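Local coordinates for glutathione reductase (Bartonella henselae, PDB 3O0H), which probably catalyses the NADPH-dependent reduction of glutathione disulfide to glutathione, as an FAD-containing enzyme of the pyridine nucleotide-disulphide oxidoreductase family, at residues 25-30 / 51-56; 55-60 / 133-138; 39-44 / 342-347. All blocks are in the same frame, centred on the assembly; numbering follows the deposited sequence.

Contact 1 of 3, residues 25-30 / 51-56. With FAD (flavin-adenine dinucleotide), chain H.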
# COMPACT_ATOMS: atom_id res chain seq x y z
N PHE B 25 -43.00 -26.19 -0.50
CA PHE B 25 -42.10 -25.87 0.61
C PHE B 25 -42.33 -24.49 1.14
O PHE B 25 -42.78 -23.59 0.41
CB PHE B 25 -40.66 -26.03 0.13
CG PHE B 25 -40.32 -27.42 -0.30
CD1 PHE B 25 -40.27 -28.44 0.62
CD2 PHE B 25 -40.10 -27.72 -1.64
CE1 PHE B 25 -39.98 -29.74 0.24
CE2 PHE B 25 -39.80 -29.02 -2.02
CZ PHE B 25 -39.73 -30.03 -1.08
N ASP B 26 -42.01 -24.28 2.42
CA ASP B 26 -42.19 -22.96 3.00
C ASP B 26 -41.28 -21.94 2.31
O ASP B 26 -41.68 -20.81 2.14
CB ASP B 26 -41.90 -22.93 4.52
CG ASP B 26 -42.83 -23.80 5.33
OD1 ASP B 26 -44.04 -23.85 5.02
OD2 ASP B 26 -42.32 -24.45 6.26
N PHE B 27 -40.08 -22.34 1.91
CA PHE B 27 -39.13 -21.43 1.24
C PHE B 27 -38.45 -22.12 0.07
O PHE B 27 -38.29 -23.33 0.08
CB PHE B 27 -38.05 -20.92 2.22
CG PHE B 27 -38.57 -20.10 3.30
CD1 PHE B 27 -38.72 -18.73 3.14
CD2 PHE B 27 -38.94 -20.69 4.51
CE1 PHE B 27 -39.22 -17.93 4.19
CE2 PHE B 27 -39.50 -19.90 5.55
CZ PHE B 27 -39.63 -18.54 5.39
N ASP B 28 -38.01 -21.32 -0.91
CA ASP B 28 -37.23 -21.85 -2.05
C ASP B 28 -35.81 -22.23 -1.58
O ASP B 28 -35.22 -23.22 -2.06
CB ASP B 28 -37.10 -20.82 -3.18
CG ASP B 28 -38.44 -20.44 -3.80
OD1 ASP B 28 -39.27 -21.34 -4.03
OD2 ASP B 28 -38.63 -19.23 -4.05
N LEU B 29 -35.31 -21.45 -0.62
CA LEU B 29 -33.99 -21.61 -0.07
C LEU B 29 -33.98 -21.22 1.39
O LEU B 29 -34.46 -20.12 1.77
CB LEU B 29 -33.01 -20.70 -0.81
CG LEU B 29 -31.57 -20.69 -0.29
CD1 LEU B 29 -30.91 -22.04 -0.52
CD2 LEU B 29 -30.81 -19.57 -1.01
N PHE B 30 -33.38 -22.09 2.19
CA PHE B 30 -33.12 -21.85 3.62
C PHE B 30 -31.63 -21.90 3.82
O PHE B 30 -30.98 -22.94 3.57
CB PHE B 30 -33.79 -22.92 4.50
CG PHE B 30 -33.83 -22.59 5.97
CD1 PHE B 30 -32.69 -22.65 6.74
CD2 PHE B 30 -35.05 -22.25 6.58
CE1 PHE B 30 -32.73 -22.40 8.14
CE2 PHE B 30 -35.10 -21.98 7.91
CZ PHE B 30 -33.93 -22.06 8.72
N ARG B 51 -38.00 -16.96 -2.56
CA ARG B 51 -38.45 -16.89 -1.17
C ARG B 51 -37.37 -17.56 -0.31
O ARG B 51 -37.10 -18.74 -0.44
CB ARG B 51 -39.80 -17.57 -1.02
CG ARG B 51 -40.82 -17.08 -2.04
CD ARG B 51 -42.14 -17.87 -2.03
NE ARG B 51 -41.90 -19.31 -2.16
CZ ARG B 51 -42.22 -20.23 -1.24
NH1 ARG B 51 -42.86 -19.87 -0.12
NH2 ARG B 51 -41.92 -21.52 -1.45
N VAL B 52 -36.70 -16.77 0.51
CA VAL B 52 -35.48 -17.23 1.19
C VAL B 52 -35.63 -16.96 2.68
O VAL B 52 -36.22 -15.95 3.08
CB VAL B 52 -34.25 -16.46 0.64
CG1 VAL B 52 -32.96 -16.91 1.35
CG2 VAL B 52 -34.14 -16.55 -0.89
N ALA B 53 -35.10 -17.84 3.50
CA ALA B 53 -35.00 -17.67 4.95
C ALA B 53 -33.56 -17.88 5.34
O ALA B 53 -32.83 -18.60 4.66
CB ALA B 53 -35.90 -18.68 5.70
N ILE B 54 -33.14 -17.23 6.42
CA ILE B 54 -31.80 -17.44 6.95
C ILE B 54 -31.93 -17.58 8.48
O ILE B 54 -32.69 -16.82 9.11
CB ILE B 54 -30.82 -16.31 6.55
CG1 ILE B 54 -29.35 -16.66 6.92
CG2 ILE B 54 -31.31 -14.92 7.14
CD1 ILE B 54 -28.29 -15.83 6.15
N ALA B 55 -31.20 -18.54 9.03
CA ALA B 55 -31.16 -18.74 10.47
C ALA B 55 -29.81 -18.27 10.95
O ALA B 55 -28.79 -18.65 10.37
CB ALA B 55 -31.40 -20.23 10.86
N GLU B 56 -29.84 -17.48 12.02
CA GLU B 56 -28.62 -17.03 12.72
C GLU B 56 -28.80 -17.17 14.22
O GLU B 56 -29.69 -16.53 14.83
CB GLU B 56 -28.32 -15.57 12.39
CG GLU B 56 -27.08 -15.01 13.07
CD GLU B 56 -25.87 -15.92 12.99
OE1 GLU B 56 -25.39 -16.22 11.86
OE2 GLU B 56 -25.39 -16.32 14.05
PA FAD H . -19.04 -17.50 9.59
O1A FAD H . -18.27 -18.00 10.78
O2A FAD H . -18.73 -16.08 9.20
O5B FAD H . -20.62 -17.65 9.78
C5B FAD H . -21.25 -18.79 10.31
C4B FAD H . -22.48 -18.28 11.03
O4B FAD H . -23.39 -19.34 11.30
C3B FAD H . -22.18 -17.61 12.36
O3B FAD H . -22.79 -16.31 12.41
C2B FAD H . -22.80 -18.53 13.40
O2B FAD H . -23.32 -17.80 14.48
C1B FAD H . -23.92 -19.18 12.66
N9A FAD H . -24.32 -20.57 12.94
C8A FAD H . -23.51 -21.67 13.03
N7A FAD H . -24.30 -22.76 13.15
C5A FAD H . -25.60 -22.33 13.13
C6A FAD H . -26.80 -22.99 13.13
N6A FAD H . -26.89 -24.32 13.24
N1A FAD H . -27.96 -22.26 13.06
C2A FAD H . -27.89 -20.89 12.94
N3A FAD H . -26.71 -20.24 12.90
C4A FAD H . -25.59 -20.98 12.95
N1 FAD H . -10.50 -14.16 7.59
C2 FAD H . -9.93 -13.29 6.68
O2 FAD H . -10.11 -13.39 5.44
N3 FAD H . -9.16 -12.29 7.13
C4 FAD H . -8.94 -12.07 8.48
O4 FAD H . -8.24 -11.09 8.79
C4X FAD H . -9.51 -12.95 9.41
N5 FAD H . -9.34 -12.78 10.75
C5X FAD H . -9.98 -13.66 11.62
C6 FAD H . -9.78 -13.48 12.98
C7 FAD H . -10.40 -14.32 13.90
C7M FAD H . -10.16 -14.07 15.38
C8 FAD H . -11.21 -15.34 13.45
C8M FAD H . -11.87 -16.30 14.43
C9 FAD H . -11.39 -15.55 12.09
C9A FAD H . -10.77 -14.70 11.17
N10 FAD H . -10.92 -14.86 9.80
C10 FAD H . -10.32 -13.98 8.93
C1' FAD H . -11.73 -15.95 9.22
C2' FAD H . -13.13 -15.54 8.84
O2' FAD H . -13.81 -15.10 10.00
C3' FAD H . -13.83 -16.74 8.26
O3' FAD H . -13.07 -17.40 7.26
C4' FAD H . -15.21 -16.36 7.78
O4' FAD H . -15.93 -15.77 8.86
C5' FAD H . -15.98 -17.59 7.30
O5' FAD H . -17.27 -17.21 6.78
P FAD H . -18.43 -18.31 6.90
O1P FAD H . -19.66 -17.84 6.16
O2P FAD H . -17.90 -19.65 6.42
O3P FAD H . -18.72 -18.57 8.43

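Contact 2 of 3, residues 55-60 / 133-138. With FAD (flavin-adenine dinucleotide), chain H.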
# COMPACT_ATOMS: atom_id res chain seq x y z
N ALA B 55 -31.20 -18.54 9.03
CA ALA B 55 -31.16 -18.74 10.47
C ALA B 55 -29.81 -18.27 10.95
O ALA B 55 -28.79 -18.65 10.37
CB ALA B 55 -31.40 -20.23 10.86
N GLU B 56 -29.84 -17.48 12.02
CA GLU B 56 -28.62 -17.03 12.72
C GLU B 56 -28.80 -17.17 14.22
O GLU B 56 -29.69 -16.53 14.83
CB GLU B 56 -28.32 -15.57 12.39
CG GLU B 56 -27.08 -15.01 13.07
CD GLU B 56 -25.87 -15.92 12.99
OE1 GLU B 56 -25.39 -16.22 11.86
OE2 GLU B 56 -25.39 -16.32 14.05
N GLU B 57 -27.98 -18.01 14.83
CA GLU B 57 -28.11 -18.31 16.25
C GLU B 57 -27.47 -17.26 17.16
O GLU B 57 -27.74 -17.24 18.37
CB GLU B 57 -27.55 -19.70 16.59
CG GLU B 57 -26.03 -19.85 16.38
CD GLU B 57 -25.49 -21.26 16.60
OE1 GLU B 57 -26.22 -22.17 17.01
OE2 GLU B 57 -24.28 -21.42 16.44
N TYR B 58 -26.57 -16.45 16.60
CA TYR B 58 -25.85 -15.48 17.35
C TYR B 58 -26.10 -14.09 16.79
O TYR B 58 -27.13 -13.47 17.11
CB TYR B 58 -24.34 -15.85 17.47
CG TYR B 58 -23.59 -14.96 18.44
CD1 TYR B 58 -22.46 -14.24 18.06
CD2 TYR B 58 -24.04 -14.84 19.77
CE1 TYR B 58 -21.79 -13.43 18.98
CE2 TYR B 58 -23.38 -14.06 20.66
CZ TYR B 58 -22.25 -13.34 20.26
OH TYR B 58 -21.63 -12.53 21.19
N ARG B 59 -25.19 -13.56 15.99
CA ARG B 59 -25.35 -12.22 15.45
C ARG B 59 -25.16 -12.16 13.92
O ARG B 59 -24.25 -12.77 13.31
CB ARG B 59 -24.42 -11.25 16.16
CG ARG B 59 -24.74 -11.07 17.64
CD ARG B 59 -23.72 -10.18 18.29
NE ARG B 59 -23.87 -8.80 17.87
CZ ARG B 59 -23.19 -7.77 18.39
NH1 ARG B 59 -22.27 -7.96 19.33
NH2 ARG B 59 -23.42 -6.55 17.93
N ILE B 60 -26.04 -11.40 13.31
CA ILE B 60 -26.05 -11.26 11.86
C ILE B 60 -24.72 -10.67 11.36
O ILE B 60 -24.22 -9.68 11.91
CB ILE B 60 -27.22 -10.38 11.39
CG1 ILE B 60 -28.58 -11.05 11.68
CG2 ILE B 60 -27.10 -10.12 9.90
CD1 ILE B 60 -28.81 -12.28 10.84
N GLU B 133 -34.08 -15.74 14.19
CA GLU B 133 -33.04 -15.54 15.19
C GLU B 133 -32.99 -16.77 16.13
O GLU B 133 -33.45 -16.75 17.29
CB GLU B 133 -33.29 -14.23 15.94
CG GLU B 133 -33.20 -13.00 14.98
CD GLU B 133 -33.31 -11.69 15.74
OE1 GLU B 133 -34.11 -11.62 16.67
OE2 GLU B 133 -32.55 -10.75 15.44
N SER B 134 -32.46 -17.85 15.58
CA SER B 134 -32.40 -19.13 16.26
C SER B 134 -31.39 -20.01 15.56
O SER B 134 -31.12 -19.84 14.37
CB SER B 134 -33.76 -19.81 16.20
OG SER B 134 -33.79 -21.05 16.87
N ARG B 135 -30.82 -20.93 16.30
CA ARG B 135 -30.10 -22.02 15.70
C ARG B 135 -31.14 -22.81 14.91
O ARG B 135 -32.29 -22.92 15.34
CB ARG B 135 -29.50 -22.90 16.81
CG ARG B 135 -28.80 -24.20 16.34
CD ARG B 135 -28.10 -24.88 17.51
NE ARG B 135 -27.33 -26.05 17.08
CZ ARG B 135 -26.11 -25.99 16.53
NH1 ARG B 135 -25.51 -24.81 16.31
NH2 ARG B 135 -25.50 -27.10 16.16
N ALA B 136 -30.73 -23.33 13.76
CA ALA B 136 -31.53 -24.28 12.98
C ALA B 136 -30.71 -25.57 12.85
O ALA B 136 -29.51 -25.53 12.61
CB ALA B 136 -31.81 -23.75 11.59
N VAL B 137 -31.41 -26.70 12.96
CA VAL B 137 -30.87 -28.03 12.76
C VAL B 137 -31.76 -28.80 11.79
O VAL B 137 -32.96 -28.52 11.68
CB VAL B 137 -30.73 -28.80 14.08
CG1 VAL B 137 -29.99 -27.96 15.12
CG2 VAL B 137 -32.08 -29.25 14.66
N PHE B 138 -31.19 -29.78 11.10
CA PHE B 138 -31.99 -30.63 10.20
C PHE B 138 -32.85 -31.60 10.99
O PHE B 138 -32.40 -32.19 11.97
CB PHE B 138 -31.12 -31.45 9.24
CG PHE B 138 -30.40 -30.64 8.19
CD1 PHE B 138 -29.17 -30.08 8.44
CD2 PHE B 138 -30.94 -30.49 6.92
CE1 PHE B 138 -28.50 -29.35 7.46
CE2 PHE B 138 -30.28 -29.80 5.93
CZ PHE B 138 -29.06 -29.23 6.20
PA FAD H . -19.04 -17.50 9.59
O1A FAD H . -18.27 -18.00 10.78
O2A FAD H . -18.73 -16.08 9.20
O5B FAD H . -20.62 -17.65 9.78
C5B FAD H . -21.25 -18.79 10.31
C4B FAD H . -22.48 -18.28 11.03
O4B FAD H . -23.39 -19.34 11.30
C3B FAD H . -22.18 -17.61 12.36
O3B FAD H . -22.79 -16.31 12.41
C2B FAD H . -22.80 -18.53 13.40
O2B FAD H . -23.32 -17.80 14.48
C1B FAD H . -23.92 -19.18 12.66
N9A FAD H . -24.32 -20.57 12.94
C8A FAD H . -23.51 -21.67 13.03
N7A FAD H . -24.30 -22.76 13.15
C5A FAD H . -25.60 -22.33 13.13
C6A FAD H . -26.80 -22.99 13.13
N6A FAD H . -26.89 -24.32 13.24
N1A FAD H . -27.96 -22.26 13.06
C2A FAD H . -27.89 -20.89 12.94
N3A FAD H . -26.71 -20.24 12.90
C4A FAD H . -25.59 -20.98 12.95
N1 FAD H . -10.50 -14.16 7.59
C2 FAD H . -9.93 -13.29 6.68
O2 FAD H . -10.11 -13.39 5.44
N3 FAD H . -9.16 -12.29 7.13
C4 FAD H . -8.94 -12.07 8.48
O4 FAD H . -8.24 -11.09 8.79
C4X FAD H . -9.51 -12.95 9.41
N5 FAD H . -9.34 -12.78 10.75
C5X FAD H . -9.98 -13.66 11.62
C6 FAD H . -9.78 -13.48 12.98
C7 FAD H . -10.40 -14.32 13.90
C7M FAD H . -10.16 -14.07 15.38
C8 FAD H . -11.21 -15.34 13.45
C8M FAD H . -11.87 -16.30 14.43
C9 FAD H . -11.39 -15.55 12.09
C9A FAD H . -10.77 -14.70 11.17
N10 FAD H . -10.92 -14.86 9.80
C10 FAD H . -10.32 -13.98 8.93
C1' FAD H . -11.73 -15.95 9.22
C2' FAD H . -13.13 -15.54 8.84
O2' FAD H . -13.81 -15.10 10.00
C3' FAD H . -13.83 -16.74 8.26
O3' FAD H . -13.07 -17.40 7.26
C4' FAD H . -15.21 -16.36 7.78
O4' FAD H . -15.93 -15.77 8.86
C5' FAD H . -15.98 -17.59 7.30
O5' FAD H . -17.27 -17.21 6.78
P FAD H . -18.43 -18.31 6.90
O1P FAD H . -19.66 -17.84 6.16
O2P FAD H . -17.90 -19.65 6.42
O3P FAD H . -18.72 -18.57 8.43
O HOH W 1 -22.80 -23.63 16.35
O HOH W 2 -29.45 -11.58 16.53

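Contact 3 of 3, residues 39-44 / 342-347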
# COMPACT_ATOMS: atom_id res chain seq x y z
N VAL B 39 -24.68 -14.85 4.32
CA VAL B 39 -25.37 -13.58 4.14
C VAL B 39 -25.28 -13.13 2.69
O VAL B 39 -26.26 -12.56 2.14
CB VAL B 39 -24.87 -12.52 5.16
CG1 VAL B 39 -23.52 -11.96 4.74
CG2 VAL B 39 -25.91 -11.43 5.33
N ARG B 40 -24.15 -13.43 2.02
CA ARG B 40 -24.01 -13.09 0.61
C ARG B 40 -24.98 -13.90 -0.22
O ARG B 40 -25.69 -13.33 -1.04
CB ARG B 40 -22.60 -13.30 0.06
CG ARG B 40 -22.47 -12.95 -1.46
CD ARG B 40 -22.69 -11.45 -1.77
NE ARG B 40 -21.73 -10.56 -1.09
CZ ARG B 40 -20.58 -10.12 -1.64
NH1 ARG B 40 -20.18 -10.51 -2.85
NH2 ARG B 40 -19.80 -9.35 -0.94
N ALA B 41 -25.02 -15.22 0.02
CA ALA B 41 -25.87 -16.13 -0.74
C ALA B 41 -27.34 -15.79 -0.60
O ALA B 41 -28.10 -15.75 -1.59
CB ALA B 41 -25.63 -17.60 -0.28
N ALA B 42 -27.77 -15.60 0.63
CA ALA B 42 -29.17 -15.31 0.91
C ALA B 42 -29.65 -14.00 0.29
O ALA B 42 -30.73 -13.97 -0.29
CB ALA B 42 -29.43 -15.29 2.40
N ARG B 43 -28.84 -12.93 0.41
CA ARG B 43 -29.22 -11.60 -0.13
C ARG B 43 -29.34 -11.70 -1.64
O ARG B 43 -30.32 -11.19 -2.22
CB ARG B 43 -28.23 -10.49 0.27
CG ARG B 43 -28.49 -9.11 -0.39
CD ARG B 43 -27.56 -7.99 0.21
NE ARG B 43 -26.15 -8.27 -0.00
CZ ARG B 43 -25.47 -8.07 -1.14
NH1 ARG B 43 -24.18 -8.37 -1.20
NH2 ARG B 43 -26.05 -7.54 -2.22
N LEU B 44 -28.39 -12.40 -2.27
CA LEU B 44 -28.40 -12.49 -3.72
C LEU B 44 -29.61 -13.31 -4.22
O LEU B 44 -30.24 -12.91 -5.18
CB LEU B 44 -27.13 -13.12 -4.27
CG LEU B 44 -25.83 -12.32 -4.19
CD1 LEU B 44 -24.69 -13.26 -4.67
CD2 LEU B 44 -25.91 -11.06 -5.05
N MET B 342 -20.92 -16.75 -4.18
CA MET B 342 -21.19 -16.30 -5.54
C MET B 342 -21.27 -17.50 -6.47
O MET B 342 -22.11 -17.52 -7.38
CB MET B 342 -20.11 -15.34 -6.05
CG MET B 342 -19.86 -14.08 -5.16
SD MET B 342 -21.27 -12.98 -5.13
CE MET B 342 -20.97 -12.05 -6.68
N CYS B 343 -20.37 -18.46 -6.28
CA CYS B 343 -20.38 -19.68 -7.10
C CYS B 343 -21.68 -20.45 -6.87
O CYS B 343 -22.28 -20.96 -7.82
CB CYS B 343 -19.16 -20.54 -6.77
SG CYS B 343 -17.62 -19.79 -7.32
N PHE B 344 -22.12 -20.52 -5.62
CA PHE B 344 -23.36 -21.23 -5.29
C PHE B 344 -24.57 -20.62 -5.97
O PHE B 344 -25.36 -21.33 -6.55
CB PHE B 344 -23.58 -21.29 -3.76
CG PHE B 344 -25.00 -21.48 -3.38
CD1 PHE B 344 -25.62 -22.72 -3.51
CD2 PHE B 344 -25.76 -20.40 -2.95
CE1 PHE B 344 -26.98 -22.89 -3.17
CE2 PHE B 344 -27.10 -20.55 -2.60
CZ PHE B 344 -27.71 -21.81 -2.71
N VAL B 345 -24.70 -19.29 -5.96
CA VAL B 345 -25.86 -18.63 -6.54
C VAL B 345 -25.94 -18.83 -8.06
O VAL B 345 -27.02 -19.14 -8.59
CB VAL B 345 -25.96 -17.15 -6.18
CG1 VAL B 345 -27.19 -16.53 -6.88
CG2 VAL B 345 -26.08 -16.97 -4.65
N LYS B 346 -24.82 -18.68 -8.74
CA LYS B 346 -24.71 -19.01 -10.18
C LYS B 346 -25.12 -20.48 -10.50
O LYS B 346 -25.93 -20.72 -11.37
CB LYS B 346 -23.28 -18.69 -10.67
N ASN B 347 -24.58 -21.45 -9.78
CA ASN B 347 -24.88 -22.87 -10.06
C ASN B 347 -26.30 -23.32 -9.73
O ASN B 347 -26.94 -24.06 -10.49
CB ASN B 347 -23.88 -23.74 -9.28
CG ASN B 347 -22.52 -23.77 -9.95
OD1 ASN B 347 -22.45 -23.97 -11.13
ND2 ASN B 347 -21.46 -23.55 -9.20

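Contact 1 of 3, residues 25-30 / 51-56
Arg51 meets residues 25-29 with both its backbone and its guanidinium group. The guanidinium grips the loop carbonyls of Phe25 and Asp26. Arg51 NH2 gives a nearly straight hydrogen bond to Phe25 O at 2.9 Å. The oxygen lies in the guanidinium plane, but the nitrogen stands above the plane of the Phe25 carbonyl. NH1 makes a weak bond to Asp26 O. A bend at chi3 (-53°) folds the Arg51 chain back to these two carbonyls. Asp28 works closer to the main chain. Asp28 OD2 accepts from Arg51 N at 2.8 Å, on the anti side and out of the carboxylate plane. Its OD1 makes only a long salt bridge with Arg51 NH2, and the carboxylate and guanidinium planes stand 85° apart. Arg51 O accepts two amides, Asp28 N at 2.8 Å and Leu29 N at 3.3 Å.

The apolar layer comes next. Ala53 CB sits over the centre of the Phe27 ring, 3.5 Å from the centroid, in a CH-pi contact. Phe30 lies against the same methyl through CD2, and its CE1 meets Ala55 CB at 3.7 Å. On the other face of the sheet Leu29 and Val52 lie side by side against helix 36-47, where both touch Ala45 and Val52 also touches Ala42.

Parallel pairing positions these groups. Leu29 pairs with Val52 and Phe30 with Ala53, and Ala53 N bonds to Leu29 O at 2.9 Å. The strands are the two arms of a Rossmann-type beta-alpha-beta unit. Beyond strand 52-55, Glu56 receives both ribose hydroxyls of FAD: O3B on OE1 and O2B on OE2. This paired acceptance by one carboxylate is consistent with selection of an adenosine ribose whose two hydroxyls carry no phosphate.

Contact 2 of 3, residues 55-60 / 133-138
Glu57 and Arg135 lie side by side and point the same way, along the adenine of FAD. They belong to the FAD-binding Rossmann-type domain: residues 55-60 follow strand 52-55, and residues 133-138 lead into an antiparallel sheet. Glu57 CB rests near the backbone of Arg135, 3.5 Å from Arg135 N. Its CG stands between the backbone N and the carbonyl carbon (chi1 66°), and the chain then runs extended over one face of the adenine. CG meets N3A and C4A of the base, and CD lies 3.6 Å from C5A. At the tip the two oxygens part. OE1 accepts Arg135 NH1 at 2.8 Å in a hydrogen-bonded salt bridge. It is met on the syn side, somewhat out of the carboxylate plane, but lies in the guanidinium plane. OE2 is near C8A and N7A and takes a water that also accepts from Arg135 NH1. The carboxylate and guanidinium planes are only 22° apart.

Arg135 is extended from CG to NE, which carries its head past the amino end of the base. FAD N6A lies over one guanidinium face, offset toward the rim. Arg135 NH2 has a further partner in Gly292 O. The charged pair lies over the base. Two hydrogen bonds to its edge come from the main chain of Ala136, whose N donates to N1A and whose O accepts from N6A.

Beyond the N1A and C2A edge of the base, Ala55 CB touches Ala136 CB at 3.6 Å and also nears Ser134 O. Glu56 also holds its own segment, since Tyr58 N donates to the anti lone pair of OE2. Ser134 OG gives a hydrogen bond to Arg135 O at 2.8 Å.

Contact 3 of 3, residues 39-44 / 342-347
Apolar packing carries most of the meeting between Leu44 and Ala41 on one helix and Val345, Phe344 and Met342 on the other. Leu44 CD1 touches two partners. Leu44 CD1 is 3.5 Å from Met342 SD and 4.0 Å from Val345 CG2. The Leu44 and Met342 side chains cross at about a right angle. Val345 CG2 also meets Leu44 CB at 4.0 Å and Ala41 O at 3.9 Å. The other branch, CG1, lies a little farther from the same CB. Ala41 CB approaches the Phe344 ring obliquely, nearest to CD2 at 3.9 Å. The CA atoms of Ala41 and Val345 are the nearest pair here, 6.3 Å apart, consistent with the small alanine side chain.

The two segments belong to helix 36-47, the first helix of the Rossmann-type FAD-binding fold, and helix 334-349. Their axes come within 9.1 Å and cross at -33°, running in broadly the same direction. Both helices pack on the parallel sheet: Ala41 and Phe344 each touch Leu159 of strand 158-160. Phe344 also makes an edge-to-face contact with Trp322, on the strand at the sheet's edge.

Polar contact is slight. Arg40 NH1 makes a weak hydrogen bond to Met342 SD at 3.5 Å. The sulfur lies in the guanidinium plane, at its edge. Bends at chi2 and chi3 fold the Arg40 chain so that CG and CD also run close to the sulfur. The Met342 chain is bent at the same two torsions, which turns SD toward helix 36-47.

All three contacts lie on the same side of the chain's centre, around the FAD-binding fold. Contacts 1 and 2 have centres about 12 Å apart, share Ala55 and Glu56, and both touch FAD. Phe30 of contact 1 packs on Ala136 of contact 2. Contact 3 is about 13 Å from contact 1. Its helix 36-47 links the two strands of contact 1 in sequence, and Ala42 touches Val52 and Ile54. Contact 2 is nested in the long loop closed by contact 3, with centres about 18 Å apart and no touch. Thus sheet, covering helices and adenosine site form one continuous body, assembled from distant parts of the chain.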